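Local coordinates for multisubunit Na+/H+ antiporter, A subunit (Anoxybacillus flavithermus, PDB 6Z16), which probably forms part of a multisubunit membrane complex that exchanges sodium ions for protons across the cell membrane, at residues C311-K319 with Y577-S585; F621-I632 with V739-I750. All blocks are in the same frame, centred on the assembly; numbering follows the deposited sequence.

Contact 1: residues C311-K319 with Y577-S585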
loop_
_atom_site.group_PDB
_atom_site.type_symbol
_atom_site.label_atom_id
_atom_site.label_comp_id
_atom_site.label_asym_id
_atom_site.label_seq_id
_atom_site.Cartn_x
_atom_site.Cartn_y
_atom_site.Cartn_z
ATOM N N CYS A 311 52.394 31.447 100.569
ATOM C CA CYS A 311 53.344 32.545 100.721
ATOM C C CYS A 311 53.153 33.628 99.668
ATOM O O CYS A 311 53.274 34.817 99.984
ATOM C CB CYS A 311 54.764 32.004 100.679
ATOM S SG CYS A 311 55.099 30.943 102.080
ATOM N N TRP A 312 52.794 33.249 98.440
ATOM C CA TRP A 312 52.658 34.234 97.374
ATOM C C TRP A 312 51.432 35.121 97.579
ATOM O O TRP A 312 51.520 36.351 97.446
ATOM C CB TRP A 312 52.621 33.508 96.031
ATOM C CG TRP A 312 52.596 34.396 94.840
ATOM C CD1 TRP A 312 51.563 34.575 93.983
ATOM C CD2 TRP A 312 53.649 35.251 94.383
ATOM N NE1 TRP A 312 51.906 35.468 93.002
ATOM C CE2 TRP A 312 53.182 35.906 93.230
ATOM C CE3 TRP A 312 54.944 35.521 94.834
ATOM C CZ2 TRP A 312 53.960 36.815 92.521
ATOM C CZ3 TRP A 312 55.716 36.424 94.130
ATOM C CH2 TRP A 312 55.221 37.062 92.987
ATOM N N ALA A 313 50.291 34.533 97.956
ATOM C CA ALA A 313 49.109 35.347 98.215
ATOM C C ALA A 313 49.227 36.120 99.521
ATOM O O ALA A 313 48.701 37.236 99.618
ATOM C CB ALA A 313 47.862 34.472 98.226
ATOM N N SER A 314 49.915 35.558 100.527
ATOM C CA SER A 314 50.162 36.294 101.759
ATOM C C SER A 314 51.041 37.507 101.515
ATOM O O SER A 314 50.856 38.543 102.159
ATOM C CB SER A 314 50.808 35.381 102.799
ATOM O OG SER A 314 49.927 34.348 103.185
ATOM N N PHE A 315 51.989 37.406 100.584
ATOM C CA PHE A 315 52.758 38.583 100.206
ATOM C C PHE A 315 51.895 39.585 99.456
ATOM O O PHE A 315 51.928 40.782 99.750
ATOM C CB PHE A 315 53.965 38.186 99.362
ATOM C CG PHE A 315 54.844 39.346 99.003
ATOM C CD1 PHE A 315 55.695 39.896 99.947
ATOM C CD2 PHE A 315 54.810 39.899 97.732
ATOM C CE1 PHE A 315 56.502 40.967 99.630
ATOM C CE2 PHE A 315 55.611 40.974 97.412
ATOM C CZ PHE A 315 56.458 41.507 98.363
ATOM N N LEU A 316 51.106 39.116 98.486
ATOM C CA LEU A 316 50.397 40.048 97.616
ATOM C C LEU A 316 49.184 40.711 98.260
ATOM O O LEU A 316 48.725 41.738 97.749
ATOM C CB LEU A 316 49.961 39.347 96.335
ATOM C CG LEU A 316 51.097 39.092 95.358
ATOM C CD1 LEU A 316 50.584 38.298 94.197
ATOM C CD2 LEU A 316 51.650 40.423 94.887
ATOM N N ALA A 317 48.659 40.165 99.359
ATOM C CA ALA A 317 47.419 40.694 99.922
ATOM C C ALA A 317 47.570 42.051 100.596
ATOM O O ALA A 317 46.552 42.664 100.922
ATOM C CB ALA A 317 46.839 39.705 100.926
ATOM N N SER A 318 48.787 42.537 100.820
ATOM C CA SER A 318 48.987 43.810 101.497
ATOM C C SER A 318 49.167 44.976 100.538
ATOM O O SER A 318 49.299 46.115 100.992
ATOM C CB SER A 318 50.199 43.728 102.425
ATOM O OG SER A 318 50.002 42.762 103.435
ATOM N N LYS A 319 49.187 44.723 99.232
ATOM C CA LYS A 319 49.388 45.786 98.256
ATOM C C LYS A 319 48.091 46.502 97.903
ATOM O O LYS A 319 48.131 47.668 97.493
ATOM C CB LYS A 319 50.054 45.194 97.003
ATOM C CG LYS A 319 50.567 46.197 95.957
ATOM C CD LYS A 319 49.597 46.375 94.787
ATOM C CE LYS A 319 50.172 47.274 93.702
ATOM N NZ LYS A 319 50.325 48.685 94.157
ATOM N N TYR A 577 57.916 48.027 98.696
ATOM C CA TYR A 577 56.899 46.990 98.587
ATOM C C TYR A 577 56.049 47.170 97.335
ATOM O O TYR A 577 55.713 46.184 96.671
ATOM C CB TYR A 577 56.027 46.991 99.840
ATOM C CG TYR A 577 54.964 45.932 99.833
ATOM C CD1 TYR A 577 55.276 44.607 100.098
ATOM C CD2 TYR A 577 53.649 46.254 99.551
ATOM C CE1 TYR A 577 54.298 43.637 100.089
ATOM C CE2 TYR A 577 52.679 45.296 99.536
ATOM C CZ TYR A 577 53.004 43.991 99.802
ATOM O OH TYR A 577 52.017 43.041 99.784
ATOM N N TYR A 578 55.710 48.418 96.988
ATOM C CA TYR A 578 54.932 48.664 95.774
ATOM C C TYR A 578 55.710 48.292 94.517
ATOM O O TYR A 578 55.161 47.653 93.610
ATOM C CB TYR A 578 54.488 50.126 95.703
ATOM C CG TYR A 578 53.309 50.479 96.584
ATOM C CD1 TYR A 578 52.545 49.488 97.190
ATOM C CD2 TYR A 578 52.936 51.804 96.774
ATOM C CE1 TYR A 578 51.457 49.809 97.985
ATOM C CE2 TYR A 578 51.852 52.135 97.565
ATOM C CZ TYR A 578 51.116 51.134 98.167
ATOM O OH TYR A 578 50.035 51.461 98.953
ATOM N N ARG A 579 56.996 48.648 94.452
ATOM C CA ARG A 579 57.770 48.314 93.262
ATOM C C ARG A 579 58.103 46.827 93.183
ATOM O O ARG A 579 58.141 46.266 92.081
ATOM C CB ARG A 579 59.033 49.170 93.194
ATOM C CG ARG A 579 58.741 50.612 92.821
ATOM C CD ARG A 579 59.994 51.464 92.731
ATOM N NE ARG A 579 60.576 51.739 94.037
ATOM C CZ ARG A 579 61.722 52.385 94.216
ATOM N NH1 ARG A 579 62.403 52.823 93.167
ATOM N NH2 ARG A 579 62.183 52.598 95.440
ATOM N N LEU A 580 58.305 46.154 94.319
ATOM C CA LEU A 580 58.540 44.718 94.252
ATOM C C LEU A 580 57.253 43.945 93.986
ATOM O O LEU A 580 57.309 42.839 93.440
ATOM C CB LEU A 580 59.215 44.239 95.544
ATOM C CG LEU A 580 59.977 42.904 95.571
ATOM C CD1 LEU A 580 61.125 43.009 96.555
ATOM C CD2 LEU A 580 59.112 41.718 95.937
ATOM N N SER A 581 56.094 44.506 94.344
ATOM C CA SER A 581 54.831 43.905 93.933
ATOM C C SER A 581 54.582 44.117 92.448
ATOM O O SER A 581 54.006 43.248 91.783
ATOM C CB SER A 581 53.685 44.486 94.758
ATOM O OG SER A 581 52.443 43.947 94.350
ATOM N N GLU A 582 55.011 45.263 91.916
ATOM C CA GLU A 582 55.021 45.486 90.474
ATOM C C GLU A 582 55.999 44.558 89.759
ATOM O O GLU A 582 55.802 44.256 88.577
ATOM C CB GLU A 582 55.363 46.957 90.208
ATOM C CG GLU A 582 55.163 47.466 88.781
ATOM C CD GLU A 582 56.390 47.281 87.902
ATOM O OE1 GLU A 582 57.513 47.242 88.446
ATOM O OE2 GLU A 582 56.228 47.182 86.667
ATOM N N ARG A 583 57.031 44.082 90.464
ATOM C CA ARG A 583 58.119 43.331 89.845
ATOM C C ARG A 583 57.679 41.951 89.351
ATOM O O ARG A 583 58.260 41.436 88.388
ATOM C CB ARG A 583 59.279 43.230 90.846
ATOM C CG ARG A 583 60.537 42.474 90.417
ATOM C CD ARG A 583 61.328 43.205 89.349
ATOM N NE ARG A 583 60.928 42.802 88.004
ATOM C CZ ARG A 583 61.354 43.386 86.892
ATOM N NH1 ARG A 583 62.195 44.406 86.959
ATOM N NH2 ARG A 583 60.940 42.946 85.712
ATOM N N MET A 584 56.655 41.345 89.953
ATOM C CA MET A 584 56.219 40.026 89.492
ATOM C C MET A 584 54.729 39.824 89.732
ATOM O O MET A 584 54.268 39.865 90.877
ATOM C CB MET A 584 57.020 38.910 90.165
ATOM C CG MET A 584 56.672 37.525 89.637
ATOM S SD MET A 584 57.700 36.198 90.298
ATOM C CE MET A 584 59.229 36.485 89.404
ATOM N N SER A 585 53.995 39.578 88.644
ATOM C CA SER A 585 52.570 39.272 88.667
ATOM C C SER A 585 52.305 38.190 87.625
ATOM O O SER A 585 53.218 37.744 86.925
ATOM C CB SER A 585 51.726 40.519 88.390
ATOM O OG SER A 585 51.912 40.960 87.056
#

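Contact 2: residues F621-I632 with V739-I750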
loop_
_atom_site.group_PDB
_atom_site.type_symbol
_atom_site.label_atom_id
_atom_site.label_comp_id
_atom_site.label_asym_id
_atom_site.label_seq_id
_atom_site.Cartn_x
_atom_site.Cartn_y
_atom_site.Cartn_z
ATOM N N PHE A 621 46.562 19.673 44.711
ATOM C CA PHE A 621 47.313 18.845 43.769
ATOM C C PHE A 621 48.617 18.338 44.371
ATOM O O PHE A 621 48.978 17.168 44.181
ATOM C CB PHE A 621 47.583 19.648 42.502
ATOM C CG PHE A 621 46.399 19.769 41.591
ATOM C CD1 PHE A 621 45.434 18.781 41.553
ATOM C CD2 PHE A 621 46.229 20.896 40.805
ATOM C CE1 PHE A 621 44.346 18.893 40.719
ATOM C CE2 PHE A 621 45.135 21.021 39.981
ATOM C CZ PHE A 621 44.193 20.017 39.937
ATOM N N THR A 622 49.325 19.192 45.121
ATOM C CA THR A 622 50.581 18.787 45.738
ATOM C C THR A 622 50.350 17.744 46.823
ATOM O O THR A 622 51.116 16.781 46.935
ATOM C CB THR A 622 51.292 20.017 46.298
ATOM O OG1 THR A 622 51.437 20.989 45.260
ATOM C CG2 THR A 622 52.665 19.659 46.800
ATOM N N SER A 623 49.269 17.889 47.594
ATOM C CA SER A 623 48.949 16.909 48.627
ATOM C C SER A 623 48.542 15.570 48.022
ATOM O O SER A 623 48.917 14.511 48.543
ATOM C CB SER A 623 47.841 17.456 49.517
ATOM O OG SER A 623 48.253 18.657 50.142
ATOM N N LEU A 624 47.777 15.609 46.923
ATOM C CA LEU A 624 47.429 14.410 46.160
ATOM C C LEU A 624 48.671 13.660 45.693
ATOM O O LEU A 624 48.814 12.448 45.933
ATOM C CB LEU A 624 46.577 14.825 44.962
ATOM C CG LEU A 624 46.145 13.831 43.884
ATOM C CD1 LEU A 624 45.171 12.815 44.408
ATOM C CD2 LEU A 624 45.555 14.578 42.706
ATOM N N VAL A 625 49.589 14.388 45.043
ATOM C CA VAL A 625 50.831 13.813 44.526
ATOM C C VAL A 625 51.682 13.237 45.651
ATOM O O VAL A 625 52.189 12.112 45.544
ATOM C CB VAL A 625 51.592 14.881 43.720
ATOM C CG1 VAL A 625 52.993 14.438 43.413
ATOM C CG2 VAL A 625 50.882 15.132 42.439
ATOM N N ALA A 626 51.809 13.975 46.758
ATOM C CA ALA A 626 52.662 13.554 47.863
ATOM C C ALA A 626 52.130 12.298 48.535
ATOM O O ALA A 626 52.890 11.353 48.782
ATOM C CB ALA A 626 52.795 14.685 48.877
ATOM N N LEU A 627 50.820 12.254 48.807
ATOM C CA LEU A 627 50.241 11.088 49.467
ATOM C C LEU A 627 50.300 9.852 48.582
ATOM O O LEU A 627 50.667 8.768 49.058
ATOM C CB LEU A 627 48.803 11.381 49.889
ATOM C CG LEU A 627 48.634 12.349 51.057
ATOM C CD1 LEU A 627 47.184 12.720 51.247
ATOM C CD2 LEU A 627 49.184 11.718 52.315
ATOM N N LEU A 628 50.014 10.001 47.283
ATOM C CA LEU A 628 50.031 8.832 46.410
ATOM C C LEU A 628 51.449 8.324 46.164
ATOM O O LEU A 628 51.683 7.109 46.196
ATOM C CB LEU A 628 49.327 9.150 45.096
ATOM C CG LEU A 628 47.817 9.304 45.231
ATOM C CD1 LEU A 628 47.231 9.762 43.924
ATOM C CD2 LEU A 628 47.208 7.985 45.649
ATOM N N LEU A 629 52.416 9.230 45.957
ATOM C CA LEU A 629 53.787 8.792 45.713
ATOM C C LEU A 629 54.425 8.206 46.963
ATOM O O LEU A 629 55.183 7.236 46.871
ATOM C CB LEU A 629 54.636 9.936 45.170
ATOM C CG LEU A 629 54.361 10.336 43.724
ATOM C CD1 LEU A 629 55.235 11.499 43.332
ATOM C CD2 LEU A 629 54.597 9.158 42.801
ATOM N N PHE A 630 54.113 8.752 48.142
ATOM C CA PHE A 630 54.620 8.149 49.366
ATOM C C PHE A 630 53.982 6.793 49.627
ATOM O O PHE A 630 54.652 5.890 50.141
ATOM C CB PHE A 630 54.388 9.078 50.553
ATOM C CG PHE A 630 54.930 8.542 51.844
ATOM C CD1 PHE A 630 56.288 8.574 52.102
ATOM C CD2 PHE A 630 54.085 7.999 52.796
ATOM C CE1 PHE A 630 56.793 8.077 53.282
ATOM C CE2 PHE A 630 54.586 7.500 53.976
ATOM C CZ PHE A 630 55.940 7.539 54.218
ATOM N N THR A 631 52.707 6.625 49.268
ATOM C CA THR A 631 52.052 5.338 49.470
ATOM C C THR A 631 52.618 4.282 48.529
ATOM O O THR A 631 52.747 3.111 48.907
ATOM C CB THR A 631 50.546 5.498 49.275
ATOM O OG1 THR A 631 50.084 6.584 50.086
ATOM C CG2 THR A 631 49.809 4.246 49.698
ATOM N N ILE A 632 52.987 4.683 47.309
ATOM C CA ILE A 632 53.624 3.745 46.386
ATOM C C ILE A 632 55.041 3.418 46.843
ATOM O O ILE A 632 55.443 2.249 46.870
ATOM C CB ILE A 632 53.606 4.301 44.951
ATOM C CG1 ILE A 632 52.176 4.444 44.450
ATOM C CG2 ILE A 632 54.338 3.375 44.011
ATOM C CD1 ILE A 632 52.068 5.253 43.194
ATOM N N VAL A 739 54.058 20.390 38.983
ATOM C CA VAL A 739 52.876 19.781 39.589
ATOM C C VAL A 739 52.072 19.002 38.551
ATOM O O VAL A 739 51.618 17.883 38.814
ATOM C CB VAL A 739 52.033 20.865 40.290
ATOM C CG1 VAL A 739 50.673 20.355 40.653
ATOM C CG2 VAL A 739 52.717 21.306 41.558
ATOM N N SER A 740 51.954 19.545 37.335
ATOM C CA SER A 740 51.169 18.892 36.293
ATOM C C SER A 740 51.824 17.606 35.807
ATOM O O SER A 740 51.141 16.585 35.633
ATOM C CB SER A 740 50.973 19.858 35.138
ATOM O OG SER A 740 50.336 21.020 35.614
ATOM N N LEU A 741 53.143 17.636 35.587
ATOM C CA LEU A 741 53.859 16.425 35.204
ATOM C C LEU A 741 53.819 15.375 36.305
ATOM O O LEU A 741 53.701 14.178 36.008
ATOM C CB LEU A 741 55.304 16.763 34.840
ATOM C CG LEU A 741 55.499 17.593 33.573
ATOM C CD1 LEU A 741 56.941 18.030 33.442
ATOM C CD2 LEU A 741 55.071 16.799 32.356
ATOM N N ALA A 742 53.850 15.802 37.574
ATOM C CA ALA A 742 53.754 14.849 38.676
ATOM C C ALA A 742 52.374 14.206 38.753
ATOM O O ALA A 742 52.272 12.998 38.988
ATOM C CB ALA A 742 54.094 15.539 39.992
ATOM N N VAL A 743 51.311 14.994 38.540
ATOM C CA VAL A 743 49.940 14.470 38.532
ATOM C C VAL A 743 49.760 13.438 37.420
ATOM O O VAL A 743 49.245 12.330 37.649
ATOM C CB VAL A 743 48.932 15.628 38.393
ATOM C CG1 VAL A 743 47.574 15.116 38.072
ATOM C CG2 VAL A 743 48.840 16.415 39.670
ATOM N N GLY A 744 50.211 13.785 36.208
ATOM C CA GLY A 744 50.068 12.881 35.078
ATOM C C GLY A 744 50.858 11.594 35.229
ATOM O O GLY A 744 50.334 10.504 34.980
ATOM N N MET A 745 52.113 11.695 35.679
ATOM C CA MET A 745 52.919 10.490 35.834
ATOM C C MET A 745 52.457 9.652 37.021
ATOM O O MET A 745 52.557 8.420 36.977
ATOM C CB MET A 745 54.395 10.866 35.965
ATOM C CG MET A 745 55.350 9.690 35.906
ATOM S SD MET A 745 57.083 10.171 35.907
ATOM C CE MET A 745 57.872 8.561 35.919
ATOM N N THR A 746 51.892 10.290 38.053
ATOM C CA THR A 746 51.351 9.551 39.189
ATOM C C THR A 746 50.148 8.716 38.780
ATOM O O THR A 746 50.088 7.517 39.074
ATOM C CB THR A 746 50.964 10.516 40.309
ATOM O OG1 THR A 746 52.114 11.259 40.718
ATOM C CG2 THR A 746 50.414 9.763 41.499
ATOM N N MET A 747 49.188 9.322 38.072
ATOM C CA MET A 747 48.023 8.532 37.687
ATOM C C MET A 747 48.348 7.528 36.585
ATOM O O MET A 747 47.740 6.450 36.548
ATOM C CB MET A 747 46.857 9.439 37.308
ATOM C CG MET A 747 46.245 10.095 38.540
ATOM S SD MET A 747 44.652 10.905 38.316
ATOM C CE MET A 747 45.119 12.438 37.545
ATOM N N SER A 748 49.361 7.810 35.756
ATOM C CA SER A 748 49.846 6.817 34.799
ATOM C C SER A 748 50.431 5.600 35.501
ATOM O O SER A 748 50.140 4.456 35.133
ATOM C CB SER A 748 50.903 7.438 33.897
ATOM O OG SER A 748 50.372 8.517 33.174
ATOM N N ILE A 749 51.259 5.826 36.521
ATOM C CA ILE A 749 51.919 4.688 37.139
ATOM C C ILE A 749 50.951 3.928 38.042
ATOM O O ILE A 749 51.075 2.708 38.180
ATOM C CB ILE A 749 53.208 5.133 37.860
ATOM C CG1 ILE A 749 54.116 3.936 38.130
ATOM C CG2 ILE A 749 52.931 5.882 39.146
ATOM C CD1 ILE A 749 54.675 3.318 36.869
ATOM N N ILE A 750 49.924 4.593 38.590
ATOM C CA ILE A 750 48.910 3.855 39.344
ATOM C C ILE A 750 48.058 3.010 38.403
ATOM O O ILE A 750 47.719 1.865 38.725
ATOM C CB ILE A 750 48.046 4.802 40.199
ATOM C CG1 ILE A 750 48.884 5.500 41.257
ATOM C CG2 ILE A 750 46.996 4.038 40.966
ATOM C CD1 ILE A 750 48.162 6.633 41.922
#

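Contact 1: residues C311-K319 with Y577-S585
The hydroxyl end of Tyr577 lies beside the type I turn Leu316 to Lys319 at the C-terminal end of helix 296-316. Lys319 N lies in the plane of the tyrosine ring, at its edge, but its angle to OH is poor for a hydrogen bond. The phenol takes this position with CG anti to the backbone N (chi1 -179°), and on the way it passes Phe315 in an edge-to-face pair. There Tyr577 CE1 sits over the rim of the Phe315 face, with CZ of Phe315 3.5 Å from CE1. Leu580 CD2 meets the same CZ of Phe315 at 3.6 Å. Lys319 bends over Ser581, its CG 3.3 Å from OG of that serine, and carries NZ off-centre over the Tyr578 ring, 4.3 Å from the centroid, a cation-pi contact. At the far end Met584 CG touches Trp312 CH2 at 3.7 Å, and Met584 SD lies obliquely 4.7 Å from the centroid of the Trp312 six-membered ring, a Met-aromatic contact; Trp312 NE1 is hydrogen-bonded to Tyr255 OH. With mostly rings and aliphatic groups meeting, the contact probably depends on shape and dispersion, and the Tyr578 ring would weakly stabilise Lys319 NZ.

Contact 2: residues F621-I632 with V739-I750
Val625 fits closely against helix 734-755, its CG1 3.8 Å from Ala742 CB and its CG2 3.7 Å from Val743 CG2, the two valines crossing at about a right angle. The small side chain of Ala742 is consistent with the close approach of the backbones here, with the Val625 and Val743 CA atoms 6.1 Å apart. Toward the start of both segments Val739 CG1 meets Phe621 CB at 3.7 Å. One turn beyond Val625, Leu628 CB lies 3.8 Å from Thr746 CG2, while Leu628 CD1 reaches the CD1 methyl of Ile750. The threonine is split between two tasks: with OG1 anti to the carbonyl carbon (chi1 -59°), the hydroxyl turns back to a hydrogen bond with Ala742 O in its own helix, and CG2 is left to face the leucine. With an alanine here, Leu628 would probably face a gap and Ala742 O would lose its hydroxyl partner. Both segments belong to predicted transmembrane helices that run in the same general direction, at 39°, and their touching residues recur at spacings of three and four, as along one stripe of each helix; segment 739-750 falls in the region related to MBH subunit E. Ile632 extends the stripe, its CD1 3.7 Å from Ile750 CG1. The looser side contrasts with this: Leu629 lies on the surface and meets Thr746 OG1 with CG and CD2, and Ile749 CG2 stays 4.2 Å from Ile632 CD1. Thr622, also on the surface, touches Val739 with an OG1 that is hydrogen-bonded to Met618 O. Elsewhere round the pair, Tyr179 of another antiporter subunit packs on Met747 and Ile750, and Tyr270 OH of that subunit is hydrogen-bonded to Thr631 OG1.

Contacts 1 and 2 lie in series along the chain: the first closes at residue 585 and the second opens at residue 621, with helix 587-608 between them. They share no helix and do not touch, their centres being 62 Å apart and their nearest atoms about 42 Å. Contact 1 ties helix 296-316, in the antiporter-type transmembrane region, to the short helix 574-583 much later in the sequence. Contact 2 pairs helix 613-634 with helix 734-755, where two other chains of the assembly approach, whereas none touches the segments of contact 1. The two contacts thus lie in widely separated membrane parts of the subunit, each joining helices distant in sequence.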